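Local coordinates for Lmo0181 protein (PDB 5F7V), which binds the cyclic glucan cycloalternan at the cell membrane, probably delivering it to an ABC transporter for uptake, at residues Q259-P262 / F263-V267. Residues are numbered along the deposited sequence; the frame is centred on the assembly and turned at random.
Sequences QDAP and FKWDV
The methyl group of A261 lies over one face of the F263 ring. A261 CB is 4.0 Å from the centroid of the F263 ring, a CH-pi contact shifted toward the CZ rim. The same methyl also touches the indole of W265, with A261 CB 4.0 Å from W265 CD1. F263 holds its CG between the backbone N and the carbonyl carbon (chi1 48°), which turns the ring back over A261. The P262 ring runs alongside F263, with P262 CD 3.9 Å from F263 CD2.

The chain bends in an inverse gamma turn around P262, closed by a weak hydrogen bond from F263 N to A261 O, 3.0 Å long and bent to 143°. A water bridges the loop to the indole. It accepts from W265 NE1 in the ring plane at 3.1 Å and lies 2.8 Å from both Q259 O and A261 O. Q259 NE2 sits at the edge of the indole, 4.0 Å from W265 CZ2, with the amide plane 82° from the ring. Its NE2 is held by F255 O and P338 O.

This loop turns the chain from helix 255-258 into strand 265-268, near the surface of the solute-binding fold. Strand 265-268 pairs antiparallel with strand 119-135, where W265 packs on I133, with P338 and P339 also against its side chain. F263 meets F240 of helix 236-241 edge-to-face, and A261 touches M241 of that helix.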
ATOM      1  N   GLN A 259       9.994  12.356   8.620  1.00  7.46           N
ATOM      2  CA  GLN A 259      11.327  12.969   8.648  1.00  7.74           C
ATOM      3  C   GLN A 259      11.462  13.921   9.817  1.00  8.28           C
ATOM      4  O   GLN A 259      12.543  14.030  10.382  1.00  8.42           O
ATOM      5  CB  GLN A 259      11.667  13.721   7.350  1.00  7.96           C
ATOM      6  CG  GLN A 259      11.717  12.819   6.112  1.00  7.74           C
ATOM      7  CD  GLN A 259      12.844  11.805   6.194  1.00  7.62           C
ATOM      8  OE1 GLN A 259      14.000  12.178   6.163  1.00  7.96           O
ATOM      9  NE2 GLN A 259      12.520  10.539   6.366  1.00  7.21           N
ATOM     10  N   ASP A 260      10.402  14.628  10.188  1.00  9.03           N
ATOM     11  CA  ASP A 260      10.502  15.583  11.295  1.00  9.97           C
ATOM     12  C   ASP A 260       9.795  15.069  12.538  1.00  9.81           C
ATOM     13  O   ASP A 260       9.432  15.852  13.425  1.00 10.45           O
ATOM     14  CB  ASP A 260      10.039  16.990  10.911  1.00 11.20           C
ATOM     15  CG  ASP A 260       8.606  17.053  10.486  1.00 12.01           C
ATOM     16  OD1 ASP A 260       7.892  16.031  10.496  1.00 13.26           O
ATOM     17  OD2 ASP A 260       8.152  18.166  10.085  1.00 13.51           O
ATOM     18  N   ALA A 261       9.699  13.753  12.673  1.00  9.32           N
ATOM     19  CA  ALA A 261       9.244  13.190  13.943  1.00  9.06           C
ATOM     20  C   ALA A 261      10.182  13.667  15.033  1.00  9.41           C
ATOM     21  O   ALA A 261      11.402  13.657  14.811  1.00  9.30           O
ATOM     22  CB  ALA A 261       9.260  11.664  13.922  1.00  8.85           C
ATOM     23  N   PRO A 262       9.661  14.098  16.205  1.00  9.54           N
ATOM     24  CA  PRO A 262      10.538  14.692  17.203  1.00  9.92           C
ATOM     25  C   PRO A 262      11.156  13.642  18.139  1.00  9.42           C
ATOM     26  O   PRO A 262      11.237  13.844  19.358  1.00 10.93           O
ATOM     27  CB  PRO A 262       9.571  15.598  17.978  1.00 10.18           C
ATOM     28  CG  PRO A 262       8.313  14.820  17.972  1.00 10.05           C
ATOM     29  CD  PRO A 262       8.240  14.243  16.585  1.00  9.75           C
ATOM     30  N   PHE A 263      11.697  12.571  17.578  1.00  8.36           N
ATOM     31  CA  PHE A 263      12.344  11.480  18.295  1.00  7.60           C
ATOM     32  C   PHE A 263      13.154  10.691  17.271  1.00  7.22           C
ATOM     33  O   PHE A 263      12.955  10.851  16.050  1.00  7.35           O
ATOM     34  CB  PHE A 263      11.335  10.568  19.023  1.00  7.10           C
ATOM     35  CG  PHE A 263      10.174  10.117  18.188  1.00  6.57           C
ATOM     36  CD1 PHE A 263      10.307   9.059  17.306  1.00  6.18           C
ATOM     37  CD2 PHE A 263       8.955  10.754  18.281  1.00  6.49           C
ATOM     38  CE1 PHE A 263       9.233   8.663  16.532  1.00  5.92           C
ATOM     39  CE2 PHE A 263       7.860  10.371  17.544  1.00  6.23           C
ATOM     40  CZ  PHE A 263       8.009   9.313  16.662  1.00  6.03           C
ATOM     41  N   LYS A 264      14.077   9.872  17.743  1.00  7.15           N
ATOM     42  CA  LYS A 264      14.810   8.957  16.851  1.00  7.03           C
ATOM     43  C   LYS A 264      13.953   7.737  16.543  1.00  6.12           C
ATOM     44  O   LYS A 264      13.244   7.216  17.425  1.00  5.87           O
ATOM     45  CB  LYS A 264      16.091   8.495  17.536  1.00  7.77           C
ATOM     46  CG  LYS A 264      17.023   9.641  17.955  1.00  9.03           C
ATOM     47  CD  LYS A 264      17.499  10.559  16.868  1.00 10.43           C
ATOM     48  CE  LYS A 264      18.233  11.781  17.424  1.00 12.10           C
ATOM     49  NZ  LYS A 264      17.465  12.611  18.408  1.00 13.50           N
ATOM     50  N   TRP A 265      14.002   7.292  15.285  1.00  5.54           N
ATOM     51  CA  TRP A 265      13.201   6.178  14.843  1.00  5.04           C
ATOM     52  C   TRP A 265      13.959   5.394  13.800  1.00  4.93           C
ATOM     53  O   TRP A 265      14.833   5.917  13.085  1.00  5.28           O
ATOM     54  CB  TRP A 265      11.852   6.634  14.296  1.00  4.84           C
ATOM     55  CG  TRP A 265      11.867   7.625  13.153  1.00  4.89           C
ATOM     56  CD1 TRP A 265      12.068   8.968  13.232  1.00  5.16           C
ATOM     57  CD2 TRP A 265      11.681   7.353  11.773  1.00  4.76           C
ATOM     58  NE1 TRP A 265      12.033   9.561  11.999  1.00  5.22           N
ATOM     59  CE2 TRP A 265      11.767   8.582  11.079  1.00  4.98           C
ATOM     60  CE3 TRP A 265      11.405   6.188  11.051  1.00  4.59           C
ATOM     61  CZ2 TRP A 265      11.581   8.666   9.726  1.00  5.00           C
ATOM     62  CZ3 TRP A 265      11.211   6.289   9.689  1.00  4.59           C
ATOM     63  CH2 TRP A 265      11.295   7.519   9.044  1.00  4.82           C
ATOM     64  N   ASP A 266      13.544   4.138  13.641  1.00  4.59           N
ATOM     65  CA  ASP A 266      14.147   3.270  12.627  1.00  4.51           C
ATOM     66  C   ASP A 266      13.096   2.254  12.192  1.00  4.23           C
ATOM     67  O   ASP A 266      11.922   2.352  12.564  1.00  4.10           O
ATOM     68  CB  ASP A 266      15.458   2.654  13.153  1.00  4.72           C
ATOM     69  CG  ASP A 266      16.483   2.284  12.076  1.00  4.98           C
ATOM     70  OD1 ASP A 266      16.158   2.252  10.864  1.00  4.85           O
ATOM     71  OD2 ASP A 266      17.643   2.043  12.520  1.00  5.58           O
ATOM     72  N   VAL A 267      13.492   1.351  11.315  1.00  4.22           N
ATOM     73  CA  VAL A 267      12.559   0.384  10.728  1.00  4.03           C
ATOM     74  C   VAL A 267      13.119  -1.010  10.729  1.00  4.01           C
ATOM     75  O   VAL A 267      14.350  -1.207  10.770  1.00  4.17           O
ATOM     76  CB  VAL A 267      12.160   0.781   9.293  1.00  4.06           C
ATOM     77  CG1 VAL A 267      11.534   2.160   9.248  1.00  4.11           C
ATOM     78  CG2 VAL A 267      13.316   0.681   8.332  1.00  4.23           C
TER
HETATM   79  O   HOH W   1      12.809  12.457  12.721  1.00  7.00           O